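IPT/TIG domain-containing protein (Bacteroides thetaiotaomicron, PDB 3TC9) is of unknown function but probably serves as an auxiliary nutrient-binding protein, built from an immunoglobulin-like IPT/TIG domain and a six-bladed beta-propeller. Local coordinates at residues A396-P401 and F413-R418; L108-L113 and I423-Y428; C357-H362 and H400-V405. All blocks are in the same frame, centred on the assembly; numbering follows the deposited sequence.

In the fold
All three contacts reach one antiparallel sheet, the blade made by strands 401-407, 412-417 and 422-428 together with strand 107-113 from much earlier in the chain. Contact 2 pairs 107-113 with 422-428 and so closes the ring; contacts 1 and 3 are nested inside the loop it makes. Contact 3 joins strand 401-407 to the turn after strand 352-358 of the preceding blade, taking up the chain where the first segment of contact 1 ends; they share His-400 and Pro-401. The centres of contacts 1 and 3 lie about 6 Å apart, those of 1 and 2 about 9 Å, and those of 2 and 3 about 14 Å. Together they tie this blade to its neighbour and close it.

Contact 1. Residues A396-P401 and F413-R418. With PO4 (phosphate ion), chain Q.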
loop_
_atom_site.group_PDB
_atom_site.type_symbol
_atom_site.label_atom_id
_atom_site.label_comp_id
_atom_site.label_asym_id
_atom_site.label_seq_id
_atom_site.Cartn_x
_atom_site.Cartn_y
_atom_site.Cartn_z
ATOM N N ALA B 396 -7.359 13.650 -20.830
ATOM C CA ALA B 396 -6.339 12.800 -21.445
ATOM C C ALA B 396 -6.802 12.007 -22.690
ATOM O O ALA B 396 -7.909 11.472 -22.728
ATOM C CB ALA B 396 -5.772 11.840 -20.419
ATOM N N ARG B 397 -5.928 11.957 -23.714
ATOM C CA ARG B 397 -6.107 11.175 -24.922
ATOM C C ARG B 397 -4.821 10.526 -25.321
ATOM O O ARG B 397 -3.743 11.109 -25.156
ATOM C CB ARG B 397 -6.592 12.017 -26.087
ATOM C CG ARG B 397 -8.075 12.228 -26.090
ATOM C CD ARG B 397 -8.253 13.609 -26.607
ATOM N NE ARG B 397 -9.069 13.640 -27.801
ATOM C CZ ARG B 397 -9.222 14.708 -28.570
ATOM N NH1 ARG B 397 -8.540 15.825 -28.318
ATOM N NH2 ARG B 397 -10.034 14.667 -29.605
ATOM N N PHE B 398 -4.948 9.319 -25.889
ATOM C CA PHE B 398 -3.869 8.502 -26.454
ATOM C C PHE B 398 -4.190 8.230 -27.897
ATOM O O PHE B 398 -5.325 8.431 -28.305
ATOM C CB PHE B 398 -3.719 7.171 -25.700
ATOM C CG PHE B 398 -3.524 7.317 -24.222
ATOM C CD1 PHE B 398 -2.262 7.578 -23.691
ATOM C CD2 PHE B 398 -4.600 7.188 -23.348
ATOM C CE1 PHE B 398 -2.085 7.709 -22.307
ATOM C CE2 PHE B 398 -4.427 7.342 -21.974
ATOM C CZ PHE B 398 -3.167 7.581 -21.460
ATOM N N ASN B 399 -3.223 7.762 -28.665
ATOM C CA ASN B 399 -3.449 7.393 -30.051
ATOM C C ASN B 399 -2.723 6.080 -30.289
ATOM O O ASN B 399 -1.525 6.054 -30.536
ATOM C CB ASN B 399 -3.011 8.495 -31.003
ATOM C CG ASN B 399 -3.566 8.335 -32.378
ATOM O OD1 ASN B 399 -4.074 7.273 -32.760
ATOM N ND2 ASN B 399 -3.429 9.389 -33.168
ATOM N N HIS B 400 -3.478 4.983 -30.157
ATOM C CA HIS B 400 -3.048 3.590 -30.276
ATOM C C HIS B 400 -2.046 3.249 -29.167
ATOM O O HIS B 400 -0.888 2.969 -29.482
ATOM C CB HIS B 400 -2.474 3.296 -31.676
ATOM C CG HIS B 400 -3.498 3.238 -32.769
ATOM N ND1 HIS B 400 -3.206 3.669 -34.041
ATOM C CD2 HIS B 400 -4.774 2.781 -32.743
ATOM C CE1 HIS B 400 -4.294 3.432 -34.760
ATOM N NE2 HIS B 400 -5.267 2.909 -34.017
ATOM N N PRO B 401 -2.442 3.320 -27.860
ATOM C CA PRO B 401 -1.513 2.876 -26.791
ATOM C C PRO B 401 -1.241 1.367 -26.929
ATOM O O PRO B 401 -2.169 0.613 -27.233
ATOM C CB PRO B 401 -2.277 3.218 -25.499
ATOM C CG PRO B 401 -3.696 3.143 -25.873
ATOM C CD PRO B 401 -3.782 3.622 -27.307
ATOM N N PHE B 413 2.562 4.619 -14.012
ATOM C CA PHE B 413 2.466 3.842 -15.239
ATOM C C PHE B 413 3.259 4.516 -16.328
ATOM O O PHE B 413 3.274 5.741 -16.404
ATOM C CB PHE B 413 0.998 3.702 -15.715
ATOM C CG PHE B 413 0.069 2.971 -14.778
ATOM C CD1 PHE B 413 -0.543 3.639 -13.713
ATOM C CD2 PHE B 413 -0.198 1.608 -14.956
ATOM C CE1 PHE B 413 -1.389 2.958 -12.836
ATOM C CE2 PHE B 413 -1.062 0.934 -14.091
ATOM C CZ PHE B 413 -1.640 1.611 -13.028
ATOM N N PHE B 414 3.904 3.718 -17.175
ATOM C CA PHE B 414 4.595 4.150 -18.384
ATOM C C PHE B 414 3.873 3.493 -19.551
ATOM O O PHE B 414 3.645 2.284 -19.515
ATOM C CB PHE B 414 6.101 3.829 -18.361
ATOM C CG PHE B 414 6.844 4.605 -17.298
ATOM C CD1 PHE B 414 6.929 5.988 -17.357
ATOM C CD2 PHE B 414 7.438 3.953 -16.229
ATOM C CE1 PHE B 414 7.596 6.712 -16.359
ATOM C CE2 PHE B 414 8.136 4.672 -15.250
ATOM C CZ PHE B 414 8.224 6.048 -15.336
ATOM N N ILE B 415 3.418 4.301 -20.520
ATOM C CA ILE B 415 2.636 3.802 -21.652
ATOM C C ILE B 415 3.330 4.113 -22.971
ATOM O O ILE B 415 3.771 5.245 -23.172
ATOM C CB ILE B 415 1.186 4.390 -21.622
ATOM C CG1 ILE B 415 0.456 4.013 -20.310
ATOM C CG2 ILE B 415 0.328 4.006 -22.842
ATOM C CD1 ILE B 415 -0.129 5.147 -19.683
ATOM N N GLY B 416 3.366 3.111 -23.860
ATOM C CA GLY B 416 3.866 3.235 -25.225
ATOM C C GLY B 416 2.727 3.707 -26.118
ATOM O O GLY B 416 1.903 2.905 -26.566
ATOM N N ASP B 417 2.637 5.019 -26.318
ATOM C CA ASP B 417 1.571 5.682 -27.106
ATOM C C ASP B 417 2.038 5.794 -28.542
ATOM O O ASP B 417 2.680 6.782 -28.896
ATOM C CB ASP B 417 1.285 7.065 -26.495
ATOM C CG ASP B 417 -0.017 7.701 -26.916
ATOM O OD1 ASP B 417 -0.832 7.010 -27.582
ATOM O OD2 ASP B 417 -0.231 8.890 -26.569
ATOM N N ARG B 418 1.733 4.757 -29.360
ATOM C CA ARG B 418 2.248 4.552 -30.709
ATOM C C ARG B 418 2.252 5.796 -31.608
ATOM O O ARG B 418 3.340 6.244 -31.939
ATOM C CB ARG B 418 1.573 3.369 -31.429
ATOM C CG ARG B 418 2.199 2.978 -32.782
ATOM C CD ARG B 418 3.659 2.583 -32.637
ATOM N NE ARG B 418 4.254 2.040 -33.860
ATOM C CZ ARG B 418 4.345 0.743 -34.144
ATOM N NH1 ARG B 418 3.813 -0.160 -33.332
ATOM N NH2 ARG B 418 4.955 0.343 -35.254
HETATM P P PO4 Q . 4.858 3.135 -37.964
HETATM O O1 PO4 Q . 3.672 4.140 -37.719
HETATM O O2 PO4 Q . 4.271 1.774 -38.503
HETATM O O3 PO4 Q . 5.656 2.903 -36.648
HETATM O O4 PO4 Q . 5.906 3.680 -39.005
#
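Asp-417 reaches from the end of strand 412-417 to the loop 396-401 and takes the backbone N-H of Asn-399 on the syn lone pair of OD1. The bond is short and nearly straight, N to OD1 2.7 Å with 164° at the hydrogen. With CG turned anti to the backbone N (chi1 -163°), the carboxylate comes to the edge of the Phe-398 ring, its plane steeply inclined at 72° to the ring; Phe-398 CD1 lies 3.8 Å from Asp-417 OD2. That second oxygen also receives Arg-424 and Asn-420, so its buried charge is probably well balanced. With an alanine here, Asn-399 N would probably lose its acceptor and Arg-424 a counter-charge.

On the same face of the strand, Ile-415 splits its branches: CG2 meets Pro-401 CB at 3.8 Å, while CD1 approaches Phe-398 CE1 at 4.2 Å. Proline suits its place, paired with Asp-417 at a non-hydrogen-bonded position where no N-H is needed. Beyond this pair Arg-418 N bonds to His-400 O, 3.2 Å, from above the carbonyl plane. The Arg-418 guanidinium turns its edge to O3 of a phosphate, probably from the crystallisation liquor, bonding through NE and NH2, while NH1 is salt-bridged to Glu-402 and Glu-157. This is the entry loop of a beta-propeller blade, where its inner strands 401-407 and 412-417 begin to pair.

Contact 2. Residues L108-L113 and I423-Y428; sequences LVTTFL and IRKIGY
Val-109 and Ile-426 face each other across two antiparallel strands, 108-113 and 423-428, that form the Velcro closure of the beta-propeller: a strand from before the first blade completes the sheet formed by the last strands of the chain. Backbone bonds at the Leu-108/Gly-427 and Thr-110/Lys-425 pairs set the register.

The tightly packed part is Val-109, Arg-424 and Ile-426, with Thr-111 at its border. Val-109 and Ile-426 lie side by side, with CG2 of the valine 3.8 Å from CG1 of the isoleucine, a good fit for two beta-branched residues on neighbouring strands. Arg-424, bent at chi2 and chi3, folds back along the partner strand and brings NH2 to 3.5 Å from Val-109 CG1. A buried arginine is probably tolerated here because, besides Asp-417, Asp-389 and the backbone carbonyls of Asn-388 and Arg-397 receive it. Thr-111 OG1 stands nearby and is bonded to Tyr-387 and Asp-389.

The opposite face, with Leu-108, Thr-110 and Lys-425 partly exposed to solvent, is looser. Thr-110 and Lys-425 run alongside each other, with OG1 of the threonine 3.5 Å from CB of the lysine. The lysine is extended through chi3 and bent at chi4 (-77°), where NZ turns over Gly-427; a side chain on the glycine would probably clash with NZ as placed.

At the far end packing tightens again as Phe-112 turns its ring edge to Ile-423, CD2 to CG2 3.9 Å, while Leu-113 CG sits over one ring face. Here a classic beta bulge shifts the register: Ile-423 O accepts from both Phe-112 N, 2.8 Å, and Leu-113 N, 3.2 Å.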
loop_
_atom_site.group_PDB
_atom_site.type_symbol
_atom_site.label_atom_id
_atom_site.label_comp_id
_atom_site.label_asym_id
_atom_site.label_seq_id
_atom_site.Cartn_x
_atom_site.Cartn_y
_atom_site.Cartn_z
ATOM N N LEU B 108 -2.704 12.332 -12.910
ATOM C CA LEU B 108 -2.690 12.993 -14.197
ATOM C C LEU B 108 -1.917 12.182 -15.224
ATOM O O LEU B 108 -0.972 11.473 -14.872
ATOM C CB LEU B 108 -2.021 14.406 -14.075
ATOM C CG LEU B 108 -2.709 15.468 -13.165
ATOM C CD1 LEU B 108 -1.908 16.743 -13.177
ATOM C CD2 LEU B 108 -4.147 15.795 -13.618
ATOM N N VAL B 109 -2.266 12.350 -16.497
ATOM C CA VAL B 109 -1.512 11.788 -17.628
ATOM C C VAL B 109 -0.536 12.874 -18.047
ATOM O O VAL B 109 -0.933 14.027 -18.187
ATOM C CB VAL B 109 -2.413 11.310 -18.823
ATOM C CG1 VAL B 109 -1.565 10.752 -19.971
ATOM C CG2 VAL B 109 -3.441 10.283 -18.361
ATOM N N THR B 110 0.734 12.529 -18.205
ATOM C CA THR B 110 1.771 13.457 -18.654
ATOM C C THR B 110 2.618 12.798 -19.723
ATOM O O THR B 110 2.465 11.601 -19.952
ATOM C CB THR B 110 2.656 13.943 -17.487
ATOM O OG1 THR B 110 3.296 12.826 -16.863
ATOM C CG2 THR B 110 1.887 14.837 -16.467
ATOM N N THR B 111 3.528 13.569 -20.359
ATOM C CA THR B 111 4.442 13.037 -21.373
ATOM C C THR B 111 5.754 12.858 -20.672
ATOM O O THR B 111 6.341 13.822 -20.210
ATOM C CB THR B 111 4.500 13.941 -22.601
ATOM O OG1 THR B 111 3.227 13.922 -23.228
ATOM C CG2 THR B 111 5.559 13.505 -23.603
ATOM N N PHE B 112 6.200 11.621 -20.539
ATOM C CA PHE B 112 7.444 11.337 -19.870
ATOM C C PHE B 112 8.625 11.514 -20.832
ATOM O O PHE B 112 9.555 12.261 -20.521
ATOM C CB PHE B 112 7.391 9.923 -19.266
ATOM C CG PHE B 112 8.694 9.455 -18.680
ATOM C CD1 PHE B 112 9.350 10.208 -17.702
ATOM C CD2 PHE B 112 9.275 8.261 -19.101
ATOM C CE1 PHE B 112 10.572 9.779 -17.164
ATOM C CE2 PHE B 112 10.487 7.821 -18.553
ATOM C CZ PHE B 112 11.137 8.595 -17.608
ATOM N N LEU B 113 8.607 10.819 -21.977
ATOM C CA LEU B 113 9.702 10.850 -22.939
ATOM C C LEU B 113 9.228 10.970 -24.362
ATOM O O LEU B 113 8.142 10.485 -24.721
ATOM C CB LEU B 113 10.535 9.560 -22.813
ATOM C CG LEU B 113 11.547 9.432 -21.653
ATOM C CD1 LEU B 113 12.313 8.154 -21.764
ATOM C CD2 LEU B 113 12.513 10.562 -21.657
ATOM N N ILE B 423 6.420 8.180 -24.721
ATOM C CA ILE B 423 6.206 7.381 -23.525
ATOM C C ILE B 423 5.370 8.285 -22.621
ATOM O O ILE B 423 5.807 9.384 -22.255
ATOM C CB ILE B 423 7.512 6.839 -22.852
ATOM C CG1 ILE B 423 8.394 6.039 -23.852
ATOM C CG2 ILE B 423 7.192 6.013 -21.592
ATOM C CD1 ILE B 423 7.786 4.773 -24.470
ATOM N N ARG B 424 4.147 7.883 -22.344
ATOM C CA ARG B 424 3.297 8.698 -21.478
ATOM C C ARG B 424 3.420 8.201 -20.045
ATOM O O ARG B 424 3.818 7.059 -19.810
ATOM C CB ARG B 424 1.843 8.698 -21.957
ATOM C CG ARG B 424 1.673 8.955 -23.451
ATOM C CD ARG B 424 1.826 10.421 -23.874
ATOM N NE ARG B 424 0.821 11.299 -23.271
ATOM C CZ ARG B 424 -0.439 11.421 -23.687
ATOM N NH1 ARG B 424 -0.895 10.675 -24.690
ATOM N NH2 ARG B 424 -1.263 12.252 -23.075
ATOM N N LYS B 425 3.140 9.067 -19.084
ATOM C CA LYS B 425 3.198 8.690 -17.682
ATOM C C LYS B 425 1.841 8.939 -17.012
ATOM O O LYS B 425 1.175 9.921 -17.334
ATOM C CB LYS B 425 4.314 9.467 -16.971
ATOM C CG LYS B 425 4.482 9.140 -15.481
ATOM C CD LYS B 425 5.505 10.071 -14.854
ATOM C CE LYS B 425 5.553 10.006 -13.353
ATOM N NZ LYS B 425 4.430 10.727 -12.697
ATOM N N ILE B 426 1.429 8.049 -16.100
ATOM C CA ILE B 426 0.225 8.250 -15.290
ATOM C C ILE B 426 0.650 8.110 -13.858
ATOM O O ILE B 426 1.028 7.028 -13.450
ATOM C CB ILE B 426 -0.990 7.341 -15.612
ATOM C CG1 ILE B 426 -1.397 7.400 -17.088
ATOM C CG2 ILE B 426 -2.178 7.643 -14.667
ATOM C CD1 ILE B 426 -2.433 6.363 -17.461
ATOM N N GLY B 427 0.610 9.213 -13.118
ATOM C CA GLY B 427 0.983 9.245 -11.704
ATOM C C GLY B 427 0.321 10.425 -11.026
ATOM O O GLY B 427 -0.314 11.231 -11.705
ATOM N N TYR B 428 0.464 10.542 -9.698
ATOM C CA TYR B 428 -0.048 11.690 -8.930
ATOM C C TYR B 428 0.691 12.980 -9.276
ATOM O O TYR B 428 1.872 12.934 -9.653
ATOM C CB TYR B 428 0.126 11.436 -7.422
ATOM C CG TYR B 428 -0.975 10.579 -6.850
ATOM C CD1 TYR B 428 -2.172 11.145 -6.421
ATOM C CD2 TYR B 428 -0.849 9.196 -6.795
ATOM C CE1 TYR B 428 -3.222 10.355 -5.963
ATOM C CE2 TYR B 428 -1.890 8.396 -6.325
ATOM C CZ TYR B 428 -3.077 8.982 -5.913
ATOM O OH TYR B 428 -4.106 8.219 -5.428
#

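Contact 3. Residues C357-H362 and H400-V405. With EDO (1,2-ethanediol), chain V.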
loop_
_atom_site.group_PDB
_atom_site.type_symbol
_atom_site.label_atom_id
_atom_site.label_comp_id
_atom_site.label_asym_id
_atom_site.label_seq_id
_atom_site.Cartn_x
_atom_site.Cartn_y
_atom_site.Cartn_z
ATOM N N CYS B 357 -3.710 -1.950 -22.198
ATOM C CA CYS B 357 -3.944 -1.062 -23.309
ATOM C C CYS B 357 -4.992 -1.636 -24.195
ATOM O O CYS B 357 -4.893 -2.784 -24.591
ATOM C CB CYS B 357 -2.658 -0.826 -24.086
ATOM S SG CYS B 357 -1.411 0.089 -23.164
ATOM N N ASP B 358 -6.008 -0.834 -24.508
ATOM C CA ASP B 358 -7.089 -1.164 -25.446
ATOM C C ASP B 358 -6.814 -0.268 -26.655
ATOM O O ASP B 358 -7.294 0.867 -26.730
ATOM C CB ASP B 358 -8.451 -0.924 -24.791
ATOM C CG ASP B 358 -9.624 -1.632 -25.442
ATOM O OD1 ASP B 358 -9.386 -2.529 -26.283
ATOM O OD2 ASP B 358 -10.788 -1.316 -25.075
ATOM N N ARG B 359 -5.896 -0.750 -27.522
ATOM C CA ARG B 359 -5.328 -0.032 -28.657
ATOM C C ARG B 359 -6.337 0.745 -29.497
ATOM O O ARG B 359 -6.124 1.946 -29.696
ATOM C CB ARG B 359 -4.523 -0.975 -29.547
ATOM C CG ARG B 359 -3.550 -0.284 -30.472
ATOM C CD ARG B 359 -3.299 -1.145 -31.686
ATOM N NE ARG B 359 -2.093 -0.728 -32.398
ATOM C CZ ARG B 359 -2.073 -0.215 -33.621
ATOM N NH1 ARG B 359 -3.203 -0.035 -34.295
ATOM N NH2 ARG B 359 -0.923 0.140 -34.179
ATOM N N GLU B 360 -7.398 0.099 -30.011
ATOM C CA GLU B 360 -8.294 0.791 -30.947
ATOM C C GLU B 360 -9.414 1.552 -30.257
ATOM O O GLU B 360 -10.208 2.212 -30.931
ATOM C CB GLU B 360 -8.865 -0.151 -32.013
ATOM C CG GLU B 360 -7.835 -0.791 -32.939
ATOM C CD GLU B 360 -6.973 0.134 -33.773
ATOM O OE1 GLU B 360 -7.431 1.241 -34.149
ATOM O OE2 GLU B 360 -5.829 -0.272 -34.072
ATOM N N ASN B 361 -9.457 1.492 -28.928
ATOM C CA ASN B 361 -10.372 2.254 -28.104
ATOM C C ASN B 361 -9.622 3.438 -27.499
ATOM O O ASN B 361 -10.242 4.289 -26.838
ATOM C CB ASN B 361 -11.001 1.365 -27.035
ATOM C CG ASN B 361 -12.160 0.554 -27.566
ATOM O OD1 ASN B 361 -12.869 0.952 -28.488
ATOM N ND2 ASN B 361 -12.386 -0.597 -26.981
ATOM N N HIS B 362 -8.280 3.492 -27.749
ATOM C CA HIS B 362 -7.328 4.551 -27.318
ATOM C C HIS B 362 -7.402 4.845 -25.811
ATOM O O HIS B 362 -7.415 6.006 -25.385
ATOM C CB HIS B 362 -7.549 5.840 -28.128
ATOM C CG HIS B 362 -7.550 5.582 -29.595
ATOM N ND1 HIS B 362 -6.378 5.398 -30.285
ATOM C CD2 HIS B 362 -8.589 5.417 -30.446
ATOM C CE1 HIS B 362 -6.729 5.162 -31.538
ATOM N NE2 HIS B 362 -8.050 5.168 -31.678
ATOM N N HIS B 400 -3.478 4.983 -30.157
ATOM C CA HIS B 400 -3.048 3.590 -30.276
ATOM C C HIS B 400 -2.046 3.249 -29.167
ATOM O O HIS B 400 -0.888 2.969 -29.482
ATOM C CB HIS B 400 -2.474 3.296 -31.676
ATOM C CG HIS B 400 -3.498 3.238 -32.769
ATOM N ND1 HIS B 400 -3.206 3.669 -34.041
ATOM C CD2 HIS B 400 -4.774 2.781 -32.743
ATOM C CE1 HIS B 400 -4.294 3.432 -34.760
ATOM N NE2 HIS B 400 -5.267 2.909 -34.017
ATOM N N PRO B 401 -2.442 3.320 -27.860
ATOM C CA PRO B 401 -1.513 2.876 -26.791
ATOM C C PRO B 401 -1.241 1.367 -26.929
ATOM O O PRO B 401 -2.169 0.613 -27.233
ATOM C CB PRO B 401 -2.277 3.218 -25.499
ATOM C CG PRO B 401 -3.696 3.143 -25.873
ATOM C CD PRO B 401 -3.782 3.622 -27.307
ATOM N N GLU B 402 0.021 0.920 -26.769
ATOM C CA GLU B 402 0.333 -0.493 -26.953
ATOM C C GLU B 402 1.033 -1.103 -25.757
ATOM O O GLU B 402 0.513 -2.061 -25.201
ATOM C CB GLU B 402 1.158 -0.710 -28.221
ATOM C CG GLU B 402 0.375 -0.434 -29.488
ATOM C CD GLU B 402 1.160 -0.247 -30.772
ATOM O OE1 GLU B 402 2.344 0.156 -30.713
ATOM O OE2 GLU B 402 0.564 -0.460 -31.850
ATOM N N GLY B 403 2.197 -0.580 -25.374
ATOM C CA GLY B 403 2.946 -1.097 -24.229
ATOM C C GLY B 403 2.525 -0.404 -22.952
ATOM O O GLY B 403 2.097 0.753 -22.973
ATOM N N ILE B 404 2.635 -1.103 -21.824
ATOM C CA ILE B 404 2.292 -0.543 -20.512
ATOM C C ILE B 404 3.058 -1.286 -19.436
ATOM O O ILE B 404 3.162 -2.523 -19.471
ATOM C CB ILE B 404 0.746 -0.553 -20.219
ATOM C CG1 ILE B 404 0.390 0.307 -18.950
ATOM C CG2 ILE B 404 0.192 -1.976 -20.114
ATOM C CD1 ILE B 404 -1.141 0.364 -18.562
ATOM N N VAL B 405 3.570 -0.541 -18.460
ATOM C CA VAL B 405 4.189 -1.191 -17.321
ATOM C C VAL B 405 3.851 -0.353 -16.082
ATOM O O VAL B 405 3.792 0.872 -16.174
ATOM C CB VAL B 405 5.705 -1.482 -17.501
ATOM C CG1 VAL B 405 6.546 -0.207 -17.572
ATOM C CG2 VAL B 405 6.223 -2.427 -16.418
HETATM C C1 EDO V . -14.725 0.770 -31.627
HETATM O O1 EDO V . -14.146 -0.150 -30.689
HETATM C C2 EDO V . -16.093 1.231 -31.129
HETATM O O2 EDO V . -17.091 0.268 -31.490
#
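This is a buried, strongly polar contact between adjacent propeller blades, in which the turn after strand 352-358 grips the start of strand 401-407, the innermost strand of the next blade. Arg-359 is its centre. Its chain runs out extended, with CG set opposite the backbone N (chi1 -161°), and lays the guanidinium flat on the His-400 ring, centres 4.0 Å apart and planes 17° from parallel, with NH1 over the middle of the ring.

The edges of the same guanidinium are held by two carboxylates. NE and NH2 grip Glu-402 side-on, both reaching the single oxygen OE2, at 2.7 Å from NE; NE meets the anti lone pair of OE2, whereas NH2 meets the oxygen nearly end-on. NH1 turns the other way to Glu-360 OE2, 2.6 Å. Arginine suits this place because its flat group can stack and make in-plane bonds at once.

Glu-360 then spends its other oxygen on the histidine, His-400 NE2 to OE1 2.7 Å, a tilted bond with the donor above the carboxylate plane. His-362 approaches from beside it and accepts the backbone N-H of His-400 in its ring plane, N to ND1 2.9 Å. Deeper in, Cys-357 supplies a small apolar wedge: SG lies 4.0 Å from Pro-401 CB and 3.7 Å from Ile-404 CB.

Glu-402 has a second mate in Arg-418, and the acids probably offset the charge of Arg-359 and of Arg-335 close by. His-400, with its ring nitrogens bonded to Glu-360 and Glu-419, is consistent with a protonated ring, while His-362, accepting through ND1, is likely to carry its proton on NE2.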